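Local coordinates for cobalamin biosynthesis protein CobN (Mycobacterium tuberculosis, PDB 7C6O), which is the large, catalytic subunit of cobaltochelatase, the enzyme of cobalamin biosynthesis that inserts cobalt into the corrin ring, in this family at the expense of ATP hydrolysis, at residues A[851-856]-A[911-916]; A[1160-1165]-A[1205-1210]; A[184-189]-A[214-219]. All blocks are in the same frame, centred on the assembly; numbering follows the deposited sequence.

Interaction 1: residues A[851-856]-A[911-916]; sequences PSRLAW and WDDASR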
loop_
_atom_site.group_PDB
_atom_site.type_symbol
_atom_site.label_atom_id
_atom_site.label_comp_id
_atom_site.label_asym_id
_atom_site.label_seq_id
_atom_site.Cartn_x
_atom_site.Cartn_y
_atom_site.Cartn_z
ATOM N N PRO A 851 7.480 -9.801 -9.551
ATOM C CA PRO A 851 6.242 -10.528 -9.849
ATOM C C PRO A 851 6.294 -12.009 -9.483
ATOM O O PRO A 851 7.346 -12.643 -9.591
ATOM C CB PRO A 851 6.102 -10.363 -11.364
ATOM C CG PRO A 851 7.509 -10.250 -11.845
ATOM C CD PRO A 851 8.242 -9.488 -10.774
ATOM N N SER A 852 5.158 -12.543 -9.041
ATOM C CA SER A 852 5.025 -13.980 -8.888
ATOM C C SER A 852 4.975 -14.642 -10.263
ATOM O O SER A 852 4.886 -13.980 -11.302
ATOM C CB SER A 852 3.766 -14.326 -8.093
ATOM O OG SER A 852 2.594 -14.058 -8.847
ATOM N N ARG A 853 5.031 -15.974 -10.264
ATOM C CA ARG A 853 4.924 -16.703 -11.523
ATOM C C ARG A 853 3.557 -16.494 -12.165
ATOM O O ARG A 853 3.449 -16.390 -13.393
ATOM C CB ARG A 853 5.201 -18.188 -11.296
ATOM C CG ARG A 853 6.639 -18.487 -10.896
ATOM C CD ARG A 853 6.884 -19.983 -10.754
ATOM N NE ARG A 853 8.281 -20.275 -10.446
ATOM C CZ ARG A 853 9.225 -20.459 -11.364
ATOM N NH1 ARG A 853 8.923 -20.381 -12.654
ATOM N NH2 ARG A 853 10.471 -20.723 -10.994
ATOM N N LEU A 854 2.497 -16.423 -11.352
ATOM C CA LEU A 854 1.176 -16.138 -11.903
ATOM C C LEU A 854 1.115 -14.730 -12.478
ATOM O O LEU A 854 0.503 -14.509 -13.530
ATOM C CB LEU A 854 0.097 -16.323 -10.835
ATOM C CG LEU A 854 -0.248 -17.758 -10.437
ATOM C CD1 LEU A 854 -1.381 -17.762 -9.419
ATOM C CD2 LEU A 854 -0.615 -18.574 -11.666
ATOM N N ALA A 855 1.735 -13.761 -11.798
ATOM C CA ALA A 855 1.768 -12.401 -12.323
ATOM C C ALA A 855 2.601 -12.314 -13.593
ATOM O O ALA A 855 2.271 -11.534 -14.495
ATOM C CB ALA A 855 2.308 -11.440 -11.262
ATOM N N TRP A 856 3.676 -13.103 -13.682
ATOM C CA TRP A 856 4.456 -13.155 -14.913
ATOM C C TRP A 856 3.595 -13.598 -16.087
ATOM O O TRP A 856 3.684 -13.024 -17.179
ATOM C CB TRP A 856 5.655 -14.087 -14.737
ATOM C CG TRP A 856 6.387 -14.367 -16.016
ATOM C CD1 TRP A 856 6.500 -15.571 -16.649
ATOM C CD2 TRP A 856 7.097 -13.420 -16.824
ATOM N NE1 TRP A 856 7.241 -15.433 -17.799
ATOM C CE2 TRP A 856 7.619 -14.122 -17.929
ATOM C CE3 TRP A 856 7.340 -12.047 -16.719
ATOM C CZ2 TRP A 856 8.372 -13.499 -18.920
ATOM C CZ3 TRP A 856 8.088 -11.430 -17.705
ATOM C CH2 TRP A 856 8.595 -12.155 -18.791
ATOM N N TRP A 911 13.360 -16.902 -10.396
ATOM C CA TRP A 911 12.854 -17.111 -9.048
ATOM C C TRP A 911 13.713 -18.111 -8.286
ATOM O O TRP A 911 14.262 -19.056 -8.859
ATOM C CB TRP A 911 11.411 -17.622 -9.072
ATOM C CG TRP A 911 10.400 -16.639 -9.576
ATOM C CD1 TRP A 911 9.700 -15.730 -8.836
ATOM C CD2 TRP A 911 9.957 -16.481 -10.929
ATOM N NE1 TRP A 911 8.854 -15.009 -9.647
ATOM C CE2 TRP A 911 8.992 -15.452 -10.936
ATOM C CE3 TRP A 911 10.284 -17.108 -12.136
ATOM C CZ2 TRP A 911 8.354 -15.034 -12.103
ATOM C CZ3 TRP A 911 9.650 -16.692 -13.293
ATOM C CH2 TRP A 911 8.696 -15.664 -13.269
ATOM N N ASP A 912 13.818 -17.890 -6.979
ATOM C CA ASP A 912 14.274 -18.910 -6.043
ATOM C C ASP A 912 13.050 -19.714 -5.624
ATOM O O ASP A 912 12.165 -19.192 -4.941
ATOM C CB ASP A 912 14.957 -18.275 -4.835
ATOM C CG ASP A 912 15.329 -19.292 -3.776
ATOM O OD1 ASP A 912 16.399 -19.924 -3.905
ATOM O OD2 ASP A 912 14.549 -19.465 -2.817
ATOM N N ASP A 913 12.989 -20.982 -6.036
ATOM C CA ASP A 913 11.769 -21.758 -5.837
ATOM C C ASP A 913 11.454 -22.004 -4.366
ATOM O O ASP A 913 10.287 -22.230 -4.028
ATOM C CB ASP A 913 11.856 -23.089 -6.587
ATOM C CG ASP A 913 11.475 -22.955 -8.051
ATOM O OD1 ASP A 913 11.221 -21.818 -8.500
ATOM O OD2 ASP A 913 11.422 -23.989 -8.751
ATOM N N ALA A 914 12.454 -21.956 -3.486
ATOM C CA ALA A 914 12.192 -22.111 -2.059
ATOM C C ALA A 914 11.410 -20.919 -1.513
ATOM O O ALA A 914 10.264 -21.061 -1.072
ATOM C CB ALA A 914 13.508 -22.290 -1.299
ATOM N N SER A 915 12.013 -19.730 -1.544
ATOM C CA SER A 915 11.394 -18.534 -0.987
ATOM C C SER A 915 10.386 -17.880 -1.926
ATOM O O SER A 915 9.634 -17.004 -1.480
ATOM C CB SER A 915 12.471 -17.510 -0.626
ATOM O OG SER A 915 13.118 -17.040 -1.799
ATOM N N ARG A 916 10.358 -18.279 -3.200
ATOM C CA ARG A 916 9.544 -17.689 -4.262
ATOM C C ARG A 916 9.944 -16.256 -4.577
ATOM O O ARG A 916 9.211 -15.554 -5.283
ATOM C CB ARG A 916 8.046 -17.751 -3.942
ATOM C CG ARG A 916 7.572 -19.152 -3.595
ATOM C CD ARG A 916 6.075 -19.207 -3.382
ATOM N NE ARG A 916 5.665 -20.506 -2.862
ATOM C CZ ARG A 916 4.406 -20.848 -2.611
ATOM N NH1 ARG A 916 3.425 -19.984 -2.837
ATOM N NH2 ARG A 916 4.129 -22.055 -2.136
#
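The indole of Trp911 lies against the start of helix 853-874 and is held there on its edge and on one face. At the edge, NE1 of Trp911 donates to Pro851 O at 2.8 Å; the N-H meets the carbonyl in the carbonyl plane, and the oxygen lies within 10° of the ring plane, a geometry that helps set the rotation of the indole. Farther along the rim, CH2 of Trp911 presses on CB of Trp856 at 3.7 Å. The six-membered ring of Trp911 turns its edge toward the face of Trp856 in an offset edge-to-face pair with planes at 67°. Over the face of the same six-membered ring sits CG of Arg853, 3.8 Å from its centroid, a CH-pi contact. This is the tightly packed part, and Trp856 continues it inward onto Ala899 and Leu902 of helix 896-905.

The solvent side begins at the arginine head. The extended chain of Arg853 carries the guanidinium along the indole, and CZ of Arg853 comes 3.6 Å from CE3 of Trp911, the two planes tilted by 36°. Beyond the ring, NH2 of Arg853 forms a salt bridge of 2.8 Å with OD1 of Asp913, which accepts through its syn lone pair although the two flat groups stand steeply to each other. Both charged residues are exposed.

Behind the contact, OG of Ser852 caps the helix by accepting from Ala855 N. The chemistry implies that the turn between strands 907-911 and 918-923 is fixed to the helix start by a directed indole bond, the arginine chain over the ring face and an edge-to-face pair, with an exposed salt bridge at the outer side.

Interaction 2: residues A[1160-1165]-A[1205-1210]; sequences MADWMY and LWAQPA
Asp1162, in the first turn of helix 1162-1174, reaches across to the backbone of 1205-1210. Its CB passes CD1 of Trp1206 at 4.1 Å, and CG, turned beside the backbone N, lies in line with the edge of that indole. At the tip the carboxylate straddles two successive amides: OD1 accepts from Ala1207 N at 2.9 Å, OD2 from Gln1208 N at 2.8 Å. Both are met on the syn side but out of the carboxylate plane, by 23° and 35°. A water lies within bonding distance of OD1 and Leu1205 O; another donates to OD2 and, over a longer distance, to Gln1208 OE1.

Beside this polar grip, CB of Tyr1165 sits over the five-membered ring of Trp1206, 3.5 Å from its centroid, and Trp1206 CB lies over the tyrosine ring in return. The two rings are nearly parallel, at 10°, yet barely overlap. Pro1209 covers the opposite face of the indole, and Met1160 CE that of the tyrosine.

An acidic side chain in a first helical turn thus takes two consecutive N-H groups of an interhelical loop, the link between helices 1187-1203 and 1211-1226. Tyr1165 OH bonds Asp1154 of helix 1136-1157, while Leu1197 and Ala1200 of helix 1187-1203 also pack against Tyr1165.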
loop_
_atom_site.group_PDB
_atom_site.type_symbol
_atom_site.label_atom_id
_atom_site.label_comp_id
_atom_site.label_asym_id
_atom_site.label_seq_id
_atom_site.Cartn_x
_atom_site.Cartn_y
_atom_site.Cartn_z
ATOM N N MET A 1160 -14.557 12.305 -23.726
ATOM C CA MET A 1160 -15.992 12.564 -23.769
ATOM C C MET A 1160 -16.422 13.019 -25.157
ATOM O O MET A 1160 -15.684 13.720 -25.855
ATOM C CB MET A 1160 -16.386 13.627 -22.741
ATOM C CG MET A 1160 -16.317 13.170 -21.291
ATOM S SD MET A 1160 -17.675 12.079 -20.817
ATOM C CE MET A 1160 -19.014 13.256 -20.632
ATOM N N ALA A 1161 -17.620 12.600 -25.555
ATOM C CA ALA A 1161 -18.305 13.150 -26.713
ATOM C C ALA A 1161 -19.447 14.035 -26.236
ATOM O O ALA A 1161 -19.905 13.929 -25.096
ATOM C CB ALA A 1161 -18.836 12.040 -27.630
ATOM N N ASP A 1162 -19.903 14.925 -27.123
ATOM C CA ASP A 1162 -20.962 15.857 -26.747
ATOM C C ASP A 1162 -22.225 15.122 -26.312
ATOM O O ASP A 1162 -22.900 15.548 -25.369
ATOM C CB ASP A 1162 -21.270 16.809 -27.904
ATOM C CG ASP A 1162 -20.298 17.970 -27.979
ATOM O OD1 ASP A 1162 -19.293 17.963 -27.236
ATOM O OD2 ASP A 1162 -20.544 18.898 -28.779
ATOM N N TRP A 1163 -22.553 14.006 -26.974
ATOM C CA TRP A 1163 -23.758 13.270 -26.601
ATOM C C TRP A 1163 -23.652 12.702 -25.191
ATOM O O TRP A 1163 -24.673 12.507 -24.520
ATOM C CB TRP A 1163 -24.047 12.156 -27.618
ATOM C CG TRP A 1163 -23.148 10.946 -27.538
ATOM C CD1 TRP A 1163 -22.025 10.707 -28.278
ATOM C CD2 TRP A 1163 -23.320 9.802 -26.690
ATOM N NE1 TRP A 1163 -21.481 9.490 -27.934
ATOM C CE2 TRP A 1163 -22.258 8.915 -26.962
ATOM C CE3 TRP A 1163 -24.264 9.445 -25.721
ATOM C CZ2 TRP A 1163 -22.114 7.698 -26.302
ATOM C CZ3 TRP A 1163 -24.120 8.238 -25.066
ATOM C CH2 TRP A 1163 -23.050 7.380 -25.357
ATOM N N MET A 1164 -22.433 12.450 -24.713
ATOM C CA MET A 1164 -22.270 11.961 -23.349
ATOM C C MET A 1164 -22.460 13.079 -22.329
ATOM O O MET A 1164 -23.049 12.854 -21.267
ATOM C CB MET A 1164 -20.902 11.300 -23.199
ATOM C CG MET A 1164 -20.709 10.166 -24.190
ATOM S SD MET A 1164 -19.010 9.625 -24.396
ATOM C CE MET A 1164 -18.684 8.912 -22.785
ATOM N N TYR A 1165 -21.978 14.289 -22.636
ATOM C CA TYR A 1165 -22.259 15.434 -21.774
ATOM C C TYR A 1165 -23.754 15.718 -21.705
ATOM O O TYR A 1165 -24.280 16.068 -20.642
ATOM C CB TYR A 1165 -21.514 16.672 -22.271
ATOM C CG TYR A 1165 -20.078 16.784 -21.808
ATOM C CD1 TYR A 1165 -19.773 17.023 -20.474
ATOM C CD2 TYR A 1165 -19.029 16.683 -22.712
ATOM C CE1 TYR A 1165 -18.459 17.137 -20.051
ATOM C CE2 TYR A 1165 -17.711 16.797 -22.299
ATOM C CZ TYR A 1165 -17.433 17.024 -20.970
ATOM O OH TYR A 1165 -16.121 17.140 -20.558
ATOM N N LEU A 1205 -14.559 21.694 -24.136
ATOM C CA LEU A 1205 -14.533 20.239 -24.034
ATOM C C LEU A 1205 -15.896 19.655 -24.378
ATOM O O LEU A 1205 -15.992 18.590 -24.999
ATOM C CB LEU A 1205 -14.106 19.825 -22.626
ATOM C CG LEU A 1205 -12.693 20.251 -22.227
ATOM C CD1 LEU A 1205 -12.489 20.096 -20.724
ATOM C CD2 LEU A 1205 -11.668 19.440 -22.998
ATOM N N TRP A 1206 -16.957 20.335 -23.954
ATOM C CA TRP A 1206 -18.314 20.124 -24.448
ATOM C C TRP A 1206 -18.506 21.137 -25.569
ATOM O O TRP A 1206 -18.708 22.328 -25.318
ATOM C CB TRP A 1206 -19.314 20.310 -23.315
ATOM C CG TRP A 1206 -20.732 19.988 -23.637
ATOM C CD1 TRP A 1206 -21.232 19.536 -24.821
ATOM C CD2 TRP A 1206 -21.843 20.094 -22.742
ATOM N NE1 TRP A 1206 -22.591 19.355 -24.719
ATOM C CE2 TRP A 1206 -22.990 19.692 -23.451
ATOM C CE3 TRP A 1206 -21.977 20.489 -21.406
ATOM C CZ2 TRP A 1206 -24.255 19.673 -22.871
ATOM C CZ3 TRP A 1206 -23.235 20.472 -20.832
ATOM C CH2 TRP A 1206 -24.357 20.067 -21.564
ATOM N N ALA A 1207 -18.431 20.667 -26.818
ATOM C CA ALA A 1207 -18.196 21.572 -27.941
ATOM C C ALA A 1207 -19.441 22.364 -28.324
ATOM O O ALA A 1207 -19.361 23.575 -28.556
ATOM C CB ALA A 1207 -17.677 20.787 -29.147
ATOM N N GLN A 1208 -20.594 21.702 -28.418
ATOM C CA GLN A 1208 -21.817 22.317 -28.934
ATOM C C GLN A 1208 -22.998 22.031 -28.013
ATOM O O GLN A 1208 -23.937 21.318 -28.388
ATOM C CB GLN A 1208 -22.110 21.824 -30.351
ATOM C CG GLN A 1208 -21.111 22.290 -31.386
ATOM C CD GLN A 1208 -21.465 21.816 -32.778
ATOM O OE1 GLN A 1208 -21.628 20.618 -33.017
ATOM N NE2 GLN A 1208 -21.599 22.756 -33.705
ATOM N N PRO A 1209 -22.994 22.589 -26.806
ATOM C CA PRO A 1209 -24.153 22.419 -25.925
ATOM C C PRO A 1209 -25.337 23.237 -26.411
ATOM O O PRO A 1209 -25.185 24.317 -26.989
ATOM C CB PRO A 1209 -23.645 22.923 -24.571
ATOM C CG PRO A 1209 -22.607 23.924 -24.927
ATOM C CD PRO A 1209 -21.954 23.434 -26.191
ATOM N N ALA A 1210 -26.531 22.703 -26.180
ATOM C CA ALA A 1210 -27.738 23.442 -26.507
ATOM C C ALA A 1210 -27.877 24.641 -25.569
ATOM O O ALA A 1210 -27.655 24.511 -24.362
ATOM C CB ALA A 1210 -28.969 22.546 -26.397
HETATM O O HOH W 1 -17.078 16.539 -26.408
HETATM O O HOH W 2 -21.810 18.213 -30.893
#

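Interaction 3: residues A[184-189]-A[214-219]; sequences AGKTGP and AIEDAG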
loop_
_atom_site.group_PDB
_atom_site.type_symbol
_atom_site.label_atom_id
_atom_site.label_comp_id
_atom_site.label_asym_id
_atom_site.label_seq_id
_atom_site.Cartn_x
_atom_site.Cartn_y
_atom_site.Cartn_z
ATOM N N ALA A 184 12.464 1.923 38.779
ATOM C CA ALA A 184 12.254 3.351 38.970
ATOM C C ALA A 184 10.966 3.664 39.716
ATOM O O ALA A 184 10.752 4.822 40.089
ATOM C CB ALA A 184 12.254 4.071 37.620
ATOM N N GLY A 185 10.107 2.670 39.937
ATOM C CA GLY A 185 8.889 2.883 40.692
ATOM C C GLY A 185 7.759 3.535 39.933
ATOM O O GLY A 185 6.882 4.141 40.556
ATOM N N LYS A 186 7.748 3.439 38.606
ATOM C CA LYS A 186 6.658 4.002 37.825
ATOM C C LYS A 186 5.398 3.151 37.975
ATOM O O LYS A 186 5.454 1.953 38.266
ATOM C CB LYS A 186 7.052 4.110 36.352
ATOM C CG LYS A 186 8.311 4.930 36.110
ATOM C CD LYS A 186 8.125 6.374 36.546
ATOM C CE LYS A 186 9.405 7.173 36.368
ATOM N NZ LYS A 186 9.225 8.610 36.708
ATOM N N THR A 187 4.245 3.789 37.774
ATOM C CA THR A 187 2.956 3.145 37.997
ATOM C C THR A 187 2.136 2.984 36.721
ATOM O O THR A 187 0.980 2.551 36.791
ATOM C CB THR A 187 2.147 3.925 39.037
ATOM O OG1 THR A 187 2.037 5.294 38.628
ATOM C CG2 THR A 187 2.825 3.858 40.400
ATOM N N GLY A 188 2.695 3.311 35.560
ATOM C CA GLY A 188 1.973 3.190 34.317
ATOM C C GLY A 188 1.948 1.769 33.793
ATOM O O GLY A 188 2.238 0.808 34.514
ATOM N N PRO A 189 1.601 1.610 32.518
ATOM C CA PRO A 189 1.526 0.266 31.941
ATOM C C PRO A 189 2.905 -0.350 31.767
ATOM O O PRO A 189 3.914 0.345 31.626
ATOM C CB PRO A 189 0.850 0.501 30.586
ATOM C CG PRO A 189 1.215 1.904 30.234
ATOM C CD PRO A 189 1.257 2.656 31.540
ATOM N N ALA A 214 13.261 5.875 28.010
ATOM C CA ALA A 214 12.178 6.633 27.391
ATOM C C ALA A 214 10.818 6.141 27.872
ATOM O O ALA A 214 9.891 6.940 28.052
ATOM C CB ALA A 214 12.276 6.544 25.868
ATOM N N ILE A 215 10.680 4.828 28.077
ATOM C CA ILE A 215 9.438 4.276 28.615
ATOM C C ILE A 215 9.186 4.806 30.019
ATOM O O ILE A 215 8.058 5.181 30.367
ATOM C CB ILE A 215 9.490 2.738 28.587
ATOM C CG1 ILE A 215 9.435 2.232 27.144
ATOM C CG2 ILE A 215 8.365 2.142 29.425
ATOM C CD1 ILE A 215 9.785 0.767 27.002
ATOM N N GLU A 216 10.234 4.853 30.846
ATOM C CA GLU A 216 10.101 5.426 32.181
ATOM C C GLU A 216 9.741 6.906 32.114
ATOM O O GLU A 216 8.908 7.382 32.893
ATOM C CB GLU A 216 11.394 5.206 32.972
ATOM C CG GLU A 216 11.553 3.768 33.465
ATOM C CD GLU A 216 12.993 3.379 33.753
ATOM O OE1 GLU A 216 13.917 4.083 33.291
ATOM O OE2 GLU A 216 13.197 2.355 34.440
ATOM N N ASP A 217 10.348 7.648 31.180
ATOM C CA ASP A 217 9.999 9.056 31.012
ATOM C C ASP A 217 8.529 9.230 30.661
ATOM O O ASP A 217 7.907 10.220 31.065
ATOM C CB ASP A 217 10.871 9.697 29.933
ATOM C CG ASP A 217 12.324 9.804 30.340
ATOM O OD1 ASP A 217 12.622 9.609 31.535
ATOM O OD2 ASP A 217 13.171 10.075 29.462
ATOM N N ALA A 218 7.960 8.288 29.911
ATOM C CA ALA A 218 6.542 8.305 29.579
ATOM C C ALA A 218 5.666 7.754 30.697
ATOM O O ALA A 218 4.448 7.648 30.515
ATOM C CB ALA A 218 6.295 7.516 28.290
ATOM N N GLY A 219 6.248 7.398 31.838
ATOM C CA GLY A 219 5.487 6.907 32.965
ATOM C C GLY A 219 5.243 5.416 32.978
ATOM O O GLY A 219 4.527 4.933 33.865
HETATM O O HOH W 3 11.660 0.980 35.926
HETATM O O HOH W 4 4.026 6.626 36.464
#
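Gly219, just after helix 206-217, meets Gly188 through backbone atoms. The direct polar link is weak: Gly188 N donates to Gly219 O at 3.0 Å with an N-H...O angle of only 124°, and CA of Gly188 stands 3.1 Å from the same oxygen in a CA-H...O contact. Glycine at 188 lets the two backbones come within 5.3 Å, CA of Gly188 to CA of Gly219.

Water supplies two further bridges. One donates to Gly219 O and accepts from Thr187 N; the other accepts from Ala184 N and donates to OE2 of Glu216, whose charge is also paired with Arg181.

The remaining touches are van der Waals. CB of Lys186 rests 3.6 Å from Gly219 O, and a bend at chi2 (-63°) brings its aliphatic chain along the helix end, CE lying 3.5 Å from Glu216 O. CB of Ala184 approaches Glu216 OE2 at 3.7 Å.

Gly219, with positive phi and bonds back into the last turn, makes a Schellman motif. Here it closes the helix of a beta-alpha-beta crossover, in which helix 206-217 links the adjacent parallel strands 190-196 and 221-227; the contact sets the loop leading into the first of these strands beside the end of the crossover helix.

The three contacts lie far apart in one chain and share no helix or strand. Interactions 2 and 3 are on opposite sides of its centre, their own centres about 67 Å apart; interaction 1 lies closer in, about 20 Å from the chain centre, yet is still a surface contact, like interaction 3. Interaction 2 is partly buried although it is the most peripheral, and none is a core contact. Their chemistry follows the elements joined: a strand-connecting turn against a helix start, held by indole and ion pair, in interaction 1; an interhelical link held by a carboxylate and aromatic packing in interaction 2; and, in interaction 3, a loop against a helix end, joined by a weak backbone bond, waters and the Lys186 chain.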